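Local coordinates for Lin1909 protein (Listeria innocua, PDB 3FIJ) that binds manganese and may hydrolyse gamma-glutamyl-gamma-aminobutyrate, although its function has not been established, at residues P5-T10 / D35-V40; Q31-A36 / L66-Q71; Q57-V62 / I98-A103; I73-Q76 / E81-Q84; P91-Y96 / I114-Q119. One frame throughout, in Å; residues are numbered along the deposited sequence.

Interaction 1 of 5, residues P5-T10 / D35-V40; sequences PVIGIT and DAIQKV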
# COMPACT_ATOMS: atom_id res chain seq x y z
N PRO A 5 -9.10 -43.21 -4.88
CA PRO A 5 -8.55 -43.23 -3.53
C PRO A 5 -8.75 -41.84 -2.92
O PRO A 5 -8.54 -40.83 -3.60
CB PRO A 5 -7.07 -43.52 -3.77
CG PRO A 5 -7.05 -44.23 -5.07
CD PRO A 5 -8.05 -43.46 -5.88
N VAL A 6 -9.16 -41.78 -1.66
CA VAL A 6 -9.37 -40.50 -1.00
C VAL A 6 -8.06 -40.06 -0.34
O VAL A 6 -7.42 -40.84 0.36
CB VAL A 6 -10.47 -40.60 0.09
CG1 VAL A 6 -10.53 -39.31 0.89
CG2 VAL A 6 -11.83 -40.86 -0.55
N ILE A 7 -7.66 -38.82 -0.58
CA ILE A 7 -6.43 -38.29 0.02
C ILE A 7 -6.73 -37.12 0.95
O ILE A 7 -7.23 -36.07 0.52
CB ILE A 7 -5.42 -37.81 -1.07
CG1 ILE A 7 -5.05 -38.96 -2.01
CG2 ILE A 7 -4.17 -37.27 -0.40
CD1 ILE A 7 -4.31 -40.11 -1.32
N GLY A 8 -6.44 -37.30 2.23
CA GLY A 8 -6.66 -36.25 3.20
C GLY A 8 -5.49 -35.29 3.10
O GLY A 8 -4.34 -35.67 3.32
N ILE A 9 -5.78 -34.04 2.75
CA ILE A 9 -4.75 -33.03 2.63
C ILE A 9 -4.82 -32.12 3.84
O ILE A 9 -5.87 -31.58 4.18
CB ILE A 9 -4.93 -32.16 1.38
CG1 ILE A 9 -4.84 -33.02 0.12
CG2 ILE A 9 -3.88 -31.04 1.39
CD1 ILE A 9 -4.98 -32.23 -1.17
N THR A 10 -3.68 -31.95 4.48
CA THR A 10 -3.57 -31.13 5.67
C THR A 10 -3.45 -29.66 5.25
O THR A 10 -2.89 -29.37 4.19
CB THR A 10 -2.35 -31.61 6.48
OG1 THR A 10 -2.60 -31.44 7.87
CG2 THR A 10 -1.11 -30.86 6.07
N ASP A 35 -4.66 -29.65 -6.67
CA ASP A 35 -4.49 -29.76 -8.13
C ASP A 35 -3.65 -31.00 -8.39
O ASP A 35 -3.98 -31.83 -9.23
CB ASP A 35 -3.75 -28.55 -8.72
CG ASP A 35 -4.56 -27.25 -8.64
OD1 ASP A 35 -5.81 -27.31 -8.57
OD2 ASP A 35 -3.93 -26.17 -8.68
N ALA A 36 -2.55 -31.11 -7.66
CA ALA A 36 -1.65 -32.25 -7.79
C ALA A 36 -2.38 -33.57 -7.59
O ALA A 36 -2.27 -34.49 -8.40
CB ALA A 36 -0.51 -32.12 -6.78
N ILE A 37 -3.14 -33.68 -6.50
CA ILE A 37 -3.85 -34.92 -6.24
C ILE A 37 -4.87 -35.21 -7.32
O ILE A 37 -4.97 -36.34 -7.80
CB ILE A 37 -4.57 -34.86 -4.87
CG1 ILE A 37 -3.54 -34.81 -3.74
CG2 ILE A 37 -5.51 -36.05 -4.72
CD1 ILE A 37 -2.50 -35.90 -3.81
N GLN A 38 -5.63 -34.20 -7.72
CA GLN A 38 -6.65 -34.39 -8.75
C GLN A 38 -6.05 -34.78 -10.10
O GLN A 38 -6.61 -35.63 -10.80
CB GLN A 38 -7.50 -33.14 -8.89
CG GLN A 38 -8.53 -32.99 -7.78
CD GLN A 38 -9.21 -31.63 -7.79
OE1 GLN A 38 -10.18 -31.40 -7.07
NE2 GLN A 38 -8.68 -30.71 -8.59
N LYS A 39 -4.92 -34.19 -10.45
CA LYS A 39 -4.28 -34.51 -11.72
C LYS A 39 -3.84 -35.97 -11.73
O LYS A 39 -3.85 -36.63 -12.76
CB LYS A 39 -3.06 -33.60 -11.93
CG LYS A 39 -2.00 -34.15 -12.90
CD LYS A 39 -2.52 -34.32 -14.33
CE LYS A 39 -2.00 -33.23 -15.26
NZ LYS A 39 -0.51 -33.22 -15.36
N VAL A 40 -3.48 -36.48 -10.56
CA VAL A 40 -2.99 -37.84 -10.44
C VAL A 40 -4.02 -38.96 -10.21
O VAL A 40 -3.67 -40.14 -10.19
CB VAL A 40 -1.88 -37.85 -9.36
CG1 VAL A 40 -1.98 -39.05 -8.46
CG2 VAL A 40 -0.53 -37.80 -10.05

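Interaction 2 of 5, residues Q31-A36 / L66-Q71; sequences QRYVDA and LLTGGQ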
# COMPACT_ATOMS: atom_id res chain seq x y z
N GLN A 31 -4.51 -24.84 -2.65
CA GLN A 31 -4.96 -25.25 -3.97
C GLN A 31 -4.05 -26.12 -4.81
O GLN A 31 -4.49 -27.14 -5.35
CB GLN A 31 -5.35 -24.01 -4.78
CG GLN A 31 -5.98 -24.35 -6.12
CD GLN A 31 -7.27 -25.15 -5.98
OE1 GLN A 31 -7.69 -25.84 -6.91
NE2 GLN A 31 -7.90 -25.07 -4.81
N ARG A 32 -2.79 -25.74 -4.93
CA ARG A 32 -1.90 -26.53 -5.77
C ARG A 32 -1.69 -27.96 -5.27
O ARG A 32 -1.35 -28.84 -6.06
CB ARG A 32 -0.59 -25.78 -6.01
CG ARG A 32 -0.88 -24.48 -6.77
CD ARG A 32 0.33 -23.82 -7.37
NE ARG A 32 -0.01 -22.46 -7.80
CZ ARG A 32 0.88 -21.56 -8.23
NH1 ARG A 32 2.17 -21.86 -8.29
NH2 ARG A 32 0.46 -20.35 -8.59
N TYR A 33 -1.91 -28.20 -3.99
CA TYR A 33 -1.78 -29.56 -3.49
C TYR A 33 -2.98 -30.36 -3.99
O TYR A 33 -2.84 -31.51 -4.40
CB TYR A 33 -1.73 -29.62 -1.96
CG TYR A 33 -0.50 -29.00 -1.35
CD1 TYR A 33 -0.50 -27.66 -0.96
CD2 TYR A 33 0.66 -29.75 -1.12
CE1 TYR A 33 0.62 -27.08 -0.35
CE2 TYR A 33 1.78 -29.17 -0.51
CZ TYR A 33 1.74 -27.84 -0.13
OH TYR A 33 2.81 -27.26 0.51
N VAL A 34 -4.17 -29.75 -3.98
CA VAL A 34 -5.36 -30.45 -4.47
C VAL A 34 -5.27 -30.62 -5.99
O VAL A 34 -5.75 -31.61 -6.53
CB VAL A 34 -6.72 -29.74 -4.08
CG1 VAL A 34 -6.53 -28.88 -2.85
CG2 VAL A 34 -7.28 -28.96 -5.25
N ASP A 35 -4.66 -29.65 -6.67
CA ASP A 35 -4.49 -29.76 -8.13
C ASP A 35 -3.65 -31.00 -8.39
O ASP A 35 -3.98 -31.83 -9.23
CB ASP A 35 -3.75 -28.55 -8.72
CG ASP A 35 -4.56 -27.25 -8.64
OD1 ASP A 35 -5.81 -27.31 -8.57
OD2 ASP A 35 -3.93 -26.17 -8.68
N ALA A 36 -2.55 -31.11 -7.66
CA ALA A 36 -1.65 -32.25 -7.79
C ALA A 36 -2.38 -33.57 -7.59
O ALA A 36 -2.27 -34.49 -8.40
CB ALA A 36 -0.51 -32.12 -6.78
N LEU A 66 -1.60 -36.57 3.04
CA LEU A 66 -0.66 -35.62 2.46
C LEU A 66 -0.45 -34.42 3.40
O LEU A 66 -1.38 -33.62 3.62
CB LEU A 66 -1.17 -35.14 1.10
CG LEU A 66 -0.34 -34.05 0.39
CD1 LEU A 66 1.08 -34.57 0.11
CD2 LEU A 66 -1.01 -33.66 -0.92
N LEU A 67 0.75 -34.28 3.96
CA LEU A 67 1.05 -33.17 4.85
C LEU A 67 1.66 -32.03 4.05
O LEU A 67 2.64 -32.21 3.33
CB LEU A 67 2.02 -33.63 5.95
CG LEU A 67 1.38 -34.53 7.02
CD1 LEU A 67 2.44 -35.15 7.91
CD2 LEU A 67 0.42 -33.68 7.85
N THR A 68 1.07 -30.85 4.20
CA THR A 68 1.50 -29.67 3.46
C THR A 68 2.44 -28.73 4.19
O THR A 68 2.75 -28.90 5.37
CB THR A 68 0.28 -28.84 3.02
OG1 THR A 68 -0.40 -28.34 4.17
CG2 THR A 68 -0.69 -29.70 2.20
N GLY A 69 2.89 -27.71 3.45
CA GLY A 69 3.79 -26.72 3.99
C GLY A 69 3.05 -25.83 4.96
O GLY A 69 1.88 -26.06 5.27
N GLY A 70 3.74 -24.81 5.45
CA GLY A 70 3.13 -23.91 6.40
C GLY A 70 4.16 -23.33 7.34
O GLY A 70 5.34 -23.20 7.00
N GLN A 71 3.71 -22.98 8.53
CA GLN A 71 4.57 -22.38 9.54
C GLN A 71 5.52 -23.34 10.23
O GLN A 71 5.38 -24.56 10.14
CB GLN A 71 3.71 -21.70 10.59
CG GLN A 71 2.91 -20.54 10.05
CD GLN A 71 1.89 -20.05 11.04
OE1 GLN A 71 1.40 -18.92 10.94
NE2 GLN A 71 1.54 -20.89 12.01

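Interaction 3 of 5, residues Q57-V62 / I98-A103; sequences QAISLV and IALVRA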
# COMPACT_ATOMS: atom_id res chain seq x y z
N GLN A 57 -10.61 -40.61 13.50
CA GLN A 57 -11.81 -40.53 12.67
C GLN A 57 -11.45 -39.88 11.34
O GLN A 57 -12.03 -40.19 10.29
CB GLN A 57 -12.91 -39.71 13.35
CG GLN A 57 -14.19 -39.64 12.51
CD GLN A 57 -15.29 -38.78 13.13
OE1 GLN A 57 -16.40 -38.74 12.62
NE2 GLN A 57 -14.97 -38.10 14.22
N ALA A 58 -10.49 -38.97 11.37
CA ALA A 58 -10.06 -38.29 10.17
C ALA A 58 -9.41 -39.28 9.20
O ALA A 58 -9.78 -39.33 8.03
CB ALA A 58 -9.09 -37.17 10.52
N ILE A 59 -8.46 -40.07 9.69
CA ILE A 59 -7.77 -41.06 8.85
C ILE A 59 -8.71 -42.17 8.40
O ILE A 59 -8.52 -42.76 7.34
CB ILE A 59 -6.55 -41.67 9.59
CG1 ILE A 59 -5.38 -40.68 9.58
CG2 ILE A 59 -6.09 -42.95 8.92
CD1 ILE A 59 -5.63 -39.45 10.39
N SER A 60 -9.75 -42.45 9.18
CA SER A 60 -10.67 -43.50 8.79
C SER A 60 -11.33 -43.23 7.44
O SER A 60 -11.57 -44.17 6.69
CB SER A 60 -11.76 -43.71 9.87
OG SER A 60 -12.66 -42.62 9.93
N LEU A 61 -11.60 -41.98 7.10
CA LEU A 61 -12.24 -41.77 5.81
C LEU A 61 -11.34 -41.46 4.62
O LEU A 61 -11.82 -41.17 3.53
CB LEU A 61 -13.38 -40.73 5.89
CG LEU A 61 -13.25 -39.34 6.49
CD1 LEU A 61 -13.55 -39.37 7.97
CD2 LEU A 61 -11.87 -38.80 6.20
N VAL A 62 -10.03 -41.54 4.81
CA VAL A 62 -9.11 -41.30 3.70
C VAL A 62 -8.27 -42.55 3.48
O VAL A 62 -8.16 -43.40 4.37
CB VAL A 62 -8.14 -40.10 3.97
CG1 VAL A 62 -8.92 -38.93 4.55
CG2 VAL A 62 -7.01 -40.52 4.90
N ILE A 98 0.33 -34.21 14.35
CA ILE A 98 1.07 -35.25 15.06
C ILE A 98 0.09 -36.41 15.22
O ILE A 98 0.39 -37.55 14.86
CB ILE A 98 1.52 -34.81 16.48
CG1 ILE A 98 2.53 -33.66 16.39
CG2 ILE A 98 2.12 -36.00 17.22
CD1 ILE A 98 3.82 -34.01 15.74
N ALA A 99 -1.10 -36.10 15.74
CA ALA A 99 -2.14 -37.10 15.95
C ALA A 99 -2.51 -37.79 14.63
O ALA A 99 -2.83 -38.98 14.62
CB ALA A 99 -3.38 -36.45 16.57
N LEU A 100 -2.47 -37.05 13.53
CA LEU A 100 -2.79 -37.61 12.22
C LEU A 100 -1.77 -38.65 11.76
O LEU A 100 -2.16 -39.74 11.34
CB LEU A 100 -2.91 -36.52 11.14
CG LEU A 100 -4.13 -35.60 11.07
CD1 LEU A 100 -3.96 -34.62 9.91
CD2 LEU A 100 -5.40 -36.40 10.87
N VAL A 101 -0.48 -38.33 11.82
CA VAL A 101 0.53 -39.30 11.37
C VAL A 101 0.49 -40.57 12.21
O VAL A 101 0.63 -41.67 11.69
CB VAL A 101 1.98 -38.72 11.34
CG1 VAL A 101 1.97 -37.26 10.90
CG2 VAL A 101 2.65 -38.89 12.67
N ARG A 102 0.30 -40.42 13.52
CA ARG A 102 0.23 -41.58 14.40
C ARG A 102 -0.97 -42.46 14.04
O ARG A 102 -0.85 -43.68 13.94
CB ARG A 102 0.15 -41.13 15.87
CG ARG A 102 1.48 -40.54 16.34
CD ARG A 102 1.44 -39.87 17.72
NE ARG A 102 2.76 -39.36 18.06
CZ ARG A 102 3.05 -38.68 19.17
NH1 ARG A 102 2.10 -38.42 20.06
NH2 ARG A 102 4.29 -38.26 19.37
N ALA A 103 -2.12 -41.83 13.81
CA ALA A 103 -3.31 -42.57 13.43
C ALA A 103 -3.12 -43.20 12.05
O ALA A 103 -3.60 -44.30 11.80
CB ALA A 103 -4.54 -41.65 13.43

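Interaction 4 of 5, residues I73-Q76 / E81-Q84; sequences ITPQ and EPSQ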
# COMPACT_ATOMS: atom_id res chain seq x y z
N ILE A 73 7.23 -25.46 13.17
CA ILE A 73 6.61 -26.28 14.19
C ILE A 73 6.95 -25.68 15.56
O ILE A 73 8.08 -25.23 15.77
CB ILE A 73 7.14 -27.71 14.11
CG1 ILE A 73 6.61 -28.36 12.82
CG2 ILE A 73 6.75 -28.49 15.35
CD1 ILE A 73 7.61 -29.22 12.11
N THR A 74 5.98 -25.68 16.47
CA THR A 74 6.23 -25.10 17.78
C THR A 74 7.43 -25.81 18.38
O THR A 74 7.48 -27.04 18.42
CB THR A 74 5.01 -25.22 18.73
OG1 THR A 74 5.05 -26.47 19.42
CG2 THR A 74 3.72 -25.13 17.94
N PRO A 75 8.43 -25.03 18.82
CA PRO A 75 9.66 -25.56 19.40
C PRO A 75 9.46 -26.46 20.62
O PRO A 75 10.17 -27.45 20.79
CB PRO A 75 10.48 -24.30 19.70
CG PRO A 75 9.44 -23.24 19.92
CD PRO A 75 8.40 -23.55 18.88
N GLN A 76 8.48 -26.11 21.44
CA GLN A 76 8.16 -26.87 22.64
C GLN A 76 7.98 -28.35 22.30
O GLN A 76 8.30 -29.22 23.12
CB GLN A 76 6.87 -26.31 23.23
CG GLN A 76 6.75 -24.79 23.08
CD GLN A 76 7.65 -24.07 24.05
OE1 GLN A 76 8.53 -24.68 24.64
NE2 GLN A 76 7.42 -22.77 24.22
N GLU A 81 12.98 -24.00 23.76
CA GLU A 81 12.20 -22.78 23.90
C GLU A 81 12.48 -21.99 22.61
O GLU A 81 13.46 -22.25 21.92
CB GLU A 81 12.62 -22.00 25.15
CG GLU A 81 11.98 -22.53 26.46
CD GLU A 81 10.46 -22.28 26.56
OE1 GLU A 81 9.69 -23.26 26.67
OE2 GLU A 81 10.03 -21.11 26.53
N PRO A 82 11.60 -21.04 22.25
CA PRO A 82 11.79 -20.25 21.02
C PRO A 82 12.96 -19.28 20.93
O PRO A 82 13.09 -18.35 21.74
CB PRO A 82 10.45 -19.53 20.88
CG PRO A 82 10.02 -19.33 22.31
CD PRO A 82 10.33 -20.69 22.91
N SER A 83 13.81 -19.50 19.92
CA SER A 83 14.97 -18.66 19.63
C SER A 83 14.48 -17.35 19.03
O SER A 83 13.38 -17.27 18.50
CB SER A 83 15.87 -19.32 18.57
OG SER A 83 16.42 -20.52 19.04
N GLN A 84 15.33 -16.32 19.09
CA GLN A 84 14.96 -15.03 18.52
C GLN A 84 14.68 -15.12 17.02
O GLN A 84 13.85 -14.37 16.51
CB GLN A 84 16.06 -13.99 18.78
CG GLN A 84 16.27 -13.68 20.26
CD GLN A 84 17.27 -12.56 20.51
OE1 GLN A 84 18.13 -12.67 21.40
NE2 GLN A 84 17.17 -11.48 19.75

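Interaction 5 of 5, residues P91-Y96 / I114-Q119; sequences PPRDSY and ICRGMQ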
# COMPACT_ATOMS: atom_id res chain seq x y z
N PRO A 91 0.63 -24.08 17.60
CA PRO A 91 0.50 -25.35 18.34
C PRO A 91 -0.64 -26.30 17.96
O PRO A 91 -0.43 -27.50 17.82
CB PRO A 91 0.41 -24.88 19.79
CG PRO A 91 1.30 -23.66 19.79
CD PRO A 91 0.87 -22.96 18.52
N PRO A 92 -1.87 -25.78 17.81
CA PRO A 92 -3.00 -26.65 17.46
C PRO A 92 -2.83 -27.43 16.15
O PRO A 92 -3.28 -28.58 16.05
CB PRO A 92 -4.18 -25.68 17.43
CG PRO A 92 -3.81 -24.68 18.50
CD PRO A 92 -2.35 -24.43 18.18
N ARG A 93 -2.19 -26.84 15.14
CA ARG A 93 -2.00 -27.56 13.89
C ARG A 93 -1.02 -28.70 14.12
O ARG A 93 -1.28 -29.84 13.73
CB ARG A 93 -1.45 -26.66 12.78
CG ARG A 93 -1.78 -27.20 11.38
CD ARG A 93 -0.56 -27.56 10.52
NE ARG A 93 -0.33 -26.55 9.49
CZ ARG A 93 -0.09 -26.80 8.20
NH1 ARG A 93 -0.04 -28.04 7.72
NH2 ARG A 93 0.08 -25.78 7.36
N ASP A 94 0.10 -28.38 14.75
CA ASP A 94 1.14 -29.35 15.04
C ASP A 94 0.62 -30.54 15.82
O ASP A 94 0.89 -31.68 15.48
CB ASP A 94 2.28 -28.67 15.80
CG ASP A 94 2.94 -27.58 14.97
OD1 ASP A 94 3.25 -27.85 13.79
OD2 ASP A 94 3.16 -26.46 15.50
N SER A 95 -0.16 -30.26 16.86
CA SER A 95 -0.74 -31.32 17.68
C SER A 95 -1.65 -32.22 16.86
O SER A 95 -1.56 -33.45 16.93
CB SER A 95 -1.54 -30.73 18.84
OG SER A 95 -0.71 -29.99 19.71
N TYR A 96 -2.54 -31.59 16.09
CA TYR A 96 -3.48 -32.33 15.26
C TYR A 96 -2.75 -33.19 14.23
O TYR A 96 -3.04 -34.37 14.08
CB TYR A 96 -4.45 -31.38 14.55
CG TYR A 96 -5.54 -32.11 13.80
CD1 TYR A 96 -6.36 -33.02 14.47
CD2 TYR A 96 -5.73 -31.91 12.43
CE1 TYR A 96 -7.37 -33.72 13.78
CE2 TYR A 96 -6.73 -32.60 11.73
CZ TYR A 96 -7.55 -33.50 12.41
OH TYR A 96 -8.54 -34.18 11.74
N ILE A 114 5.38 -32.79 2.75
CA ILE A 114 6.07 -31.75 2.01
C ILE A 114 6.50 -30.57 2.88
O ILE A 114 5.72 -30.06 3.69
CB ILE A 114 5.17 -31.25 0.84
CG1 ILE A 114 5.10 -32.33 -0.26
CG2 ILE A 114 5.70 -29.94 0.28
CD1 ILE A 114 4.10 -32.04 -1.38
N CYS A 115 7.75 -30.13 2.70
CA CYS A 115 8.32 -29.00 3.43
C CYS A 115 8.09 -29.17 4.92
O CYS A 115 8.61 -30.09 5.53
CB CYS A 115 7.70 -27.68 2.94
SG CYS A 115 8.65 -26.20 3.37
N ARG A 116 7.32 -28.27 5.51
CA ARG A 116 6.98 -28.34 6.93
C ARG A 116 6.58 -29.77 7.30
O ARG A 116 7.00 -30.31 8.33
CB ARG A 116 5.81 -27.40 7.20
CG ARG A 116 5.04 -27.73 8.45
CD ARG A 116 3.66 -27.10 8.42
NE ARG A 116 2.81 -27.74 9.41
CZ ARG A 116 2.87 -27.50 10.72
NH1 ARG A 116 3.75 -26.62 11.18
NH2 ARG A 116 2.09 -28.17 11.55
N GLY A 117 5.76 -30.38 6.45
CA GLY A 117 5.30 -31.73 6.67
C GLY A 117 6.36 -32.75 7.04
O GLY A 117 6.17 -33.52 7.98
N MSE A 118 7.46 -32.77 6.29
CA MSE A 118 8.56 -33.69 6.55
C MSE A 118 9.19 -33.38 7.91
O MSE A 118 9.70 -34.26 8.60
CB MSE A 118 9.61 -33.57 5.44
CG MSE A 118 10.81 -34.50 5.59
SE MSE A 118 12.30 -33.97 4.42
CE MSE A 118 13.08 -32.59 5.57
N GLN A 119 9.17 -32.11 8.29
CA GLN A 119 9.73 -31.72 9.57
C GLN A 119 8.77 -32.07 10.70
O GLN A 119 9.19 -32.35 11.82
CB GLN A 119 10.06 -30.23 9.58
CG GLN A 119 11.15 -29.88 8.59
CD GLN A 119 11.61 -28.45 8.71
OE1 GLN A 119 12.48 -28.01 7.96
NE2 GLN A 119 11.02 -27.72 9.65

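Interaction 1 of 5, residues P5-T10 / D35-V40
Ile-7 of strand 6-10 and Ile-37 of helix 31-40 bring the two backbones together where their CA atoms are 7.6 Å apart, a spacing that leaves the interface to side chains. The contact is small, 131 Å² summed over both sides, and three isoleucines make it: Ile-37 from the helix, Ile-7 and Ile-9 from successive inward-facing positions of the strand.

Ile-37 divides its branches between the two strand partners. Its CG2 methyl meets the CG1 methylene of Ile-7 at 4.0 Å, while its CD1 rests against Ile-7 CG2, also at 4.0 Å, giving this pair two points of touch with the side chains at an angle to each other. The Ile-37 CG1 methylene receives Ile-9 CD1 at 3.9 Å and also lies near Ile-7 CG2. Two second torsions explain the difference between the strand residues. Ile-9 is extended (chi2 -179°), which sends its CD1 out as a probe sliding antiparallel past Ile-37; Ile-7 is folded (chi2 -64°), which turns its CD1 aside and leaves CB, CG1 and CG2 to do the touching.

The same hydrophobic layer continues through Leu-66 of strand 64-67, which touches all three isoleucines, and Pro-44 of strand 43-47, which reaches Ile-9 and Ile-37. Helix 227-241 borders it, with Ser-240 against Ile-7. Strands 6-10 and 43-47 are parallel neighbours joined through helix 31-40, so this packing is the interior of a beta-alpha-beta crossover, as in the three-layer alpha/beta fold of class I glutamine amidotransferases.

Interaction 2 of 5, residues Q31-A36 / L66-Q71
Tyr-33 reaches from helix 31-40 to the end of strand 64-67 and touches Leu-66, Thr-68 and Gly-69 in turn as its side chain runs outward. At the root, Tyr-33 CB lies 4.2 Å from the Leu-66 CD2 methyl, an apolar contact at the foot of the ring. The first torsion places CG opposite the carbonyl carbon (chi1 -67°), and the ring projects across to the loop that follows strand 64-67.

The ring is met over one face by the Thr-68 methyl. Thr-68 CG2 stands 3.5 Å from the centroid of the Tyr-33 ring and 7° off its normal, a nearly vertical CH-pi contact. Farther out, Thr-68 CB approaches Tyr-33 CZ at 3.6 Å, so threonine accompanies the ring toward its phenol end. The Thr-68 hydroxyl does not face this surface; it is bonded to the backbone oxygen of Thr-10. At the tip, Tyr-33 OH accepts a hydrogen bond from the backbone of Gly-69, with N to OH 3.0 Å and an N-H...O angle of 156°. Gly-69 in turn offers its carbonyl oxygen to Arg-93.

Tyr-33 also touches His-218 and Glu-220, which with Cys-115 show the geometry of a Cys-His-Glu triad consistent with the assigned hydrolase family. Methyl against ring face and hydroxyl on a backbone N-H together limit both tilt and reach of the tyrosine. The contact therefore pairs apolar packing at the base with one polar link at the tip, tying the loop after strand 64-67 to helix 31-40 beside the probable active centre.

Interaction 3 of 5, residues Q57-V62 / I98-A103
Ile-59 reaches between Leu-100 and Ala-103 of helix 91-106, while its neighbour Ala-58 meets Leu-100. Ile-59 CG1 lies 4.1 Å from Ala-103 CB and 3.8 Å from Leu-100 O, so the isoleucine arm runs past the alanine methyl and close to the helix backbone. Its CD1 is modelled 3.9 Å from Ala-103 CB, and Leu-100 CD2 is modelled 3.8 Å from Ala-58 CB. These two methyls, Ile-59 CD1 and Leu-100 CD2, stand implausibly close to each other, which leaves the exact position of both in doubt. The CB of Leu-100 points along the flank of its helix; the CD2 branch, not the extended CD1 (chi2 179°), turns toward Ala-58 and Ile-59.

One shell out, both segments also rest on the sheet. Leu-100 touches Thr-10 of strand 6-10, and Val-62, just after helix 55-60, packs on Val-6 and Ile-45. Lys-109 NZ hydrogen-bonds to the carbonyl oxygens of Ile-59 and Val-62, at and just after the end of the short helix. Ala-58 also packs on Tyr-96 and on Phe-43 of a second subunit.

This is helix-to-helix packing within one layer. Helix 55-60 leads into strand 64-67 and helix 91-106 leaves it, both on the sheet face opposite helix 31-40, as in the alpha/beta/alpha sandwich of the class I glutamine amidotransferase fold.

Interaction 4 of 5, residues I73-Q76 / E81-Q84
Pro-75 and Pro-82 make the apolar half of this contact, with Gln-76 and Glu-81 beside them as the polar half. The backbones come close, Pro-75 CA and Glu-81 CA being 5.9 Å apart, and the two pieces bury 174 Å² between them.

Among the apolar atoms, Pro-75 CG is the leading point. It sits over the flat face of the Pro-82 ring, nearly equidistant from its atoms N (3.9 Å), CA, CB and CD (each 4.0 Å). Pro-75 CB also faces the carbonyl carbon of Glu-81, at 4.2 Å.

The polar atoms are brought in by bent chains. The CB of Glu-81 heads away from the opposite segment, but a turn at chi2 (-69°) returns the carboxylate to it; Gln-76 likewise bends at chi2 (-75°). Gln-76 CD then stands 3.4 Å from Glu-81 OE1, and the amide and carboxylate planes are 47° apart. The carboxylate has a firm partner as well: its OE2 accepts from the backbone N of Thr-155 of a third subunit, whose Ser-153 packs on both Gln-76 and Pro-82.

Both segments belong to the long loop between strand 64-67 and helix 91-106. Segment 73-76 is held by helices, Ile-73 leaning on helix 116-124 and Thr-74 on the start of helix 91-106, whereas 81-84 is held by the third subunit and by Gln-131 of its own chain, just after strand 129-130, which binds the backbone at Glu-81 and Ser-83.

Interaction 5 of 5, residues P91-Y96 / I114-Q119
The guanidinium groups of Arg-93 and Arg-116 meet obliquely, their planes 45° apart, each NE over a face of the other group. Arg-116 NE sits near the rim of Arg-93, 3.1 Å above its plane. At the edge of Arg-116, near its plane, comes Asp-94 OD1.

That edge carries the salt bridge. Arg-116 NH2 donates to Asp-94 OD1 across a modelled 2.5 Å, short enough to leave its exact position uncertain, and Arg-116 NH1 adds a weak bond to the same oxygen at 2.9 Å. The donor NH2 approaches from above the carboxylate plane, 40° out of it. Arg-116 can span the gap because its chain is stretched from CG to NE, whereas Arg-93 is bent at chi2 and chi3 to lay its end over its partner.

Charge balance comes from acids on the same helix. Glu-97 bridges the two arginines, taking Arg-93 NH1 with one oxygen and Arg-116 NH2 with the other, while Gly-69 and Gln-71 receive further N-H groups from the pair. Asp-94 pairs with Arg-116, and its OD2 holds Thr-74 N. This largely buried network probably keeps all four groups charged. It lies at the start of helix 116-124, directly after Cys-115, whose strained strand-to-helix turn (phi 50°) resembles a nucleophile elbow.

How the interactions relate
Interactions 1, 2, 3 and 5 are buried, whereas interaction 4 lies farther out, about 20 Å from the chain centre to its own centre, partly buried against another subunit. Interactions 1 and 2 share helix 31-40 on one face of the sheet, and interactions 3 and 5 share helix 91-106 on the other. Chemistry follows place: the flanks in 1 and 3 are purely aliphatic, while 2 and 5, near the strand ends and the probable catalytic cysteine, add a hydrogen bond and a salt-bridge network. Interaction 4 mixes proline packing with polar ends. The loop after strand 64-67 joins interactions 2, 4 and 5, running from the tyrosine past the arginine pair to the subunit boundary.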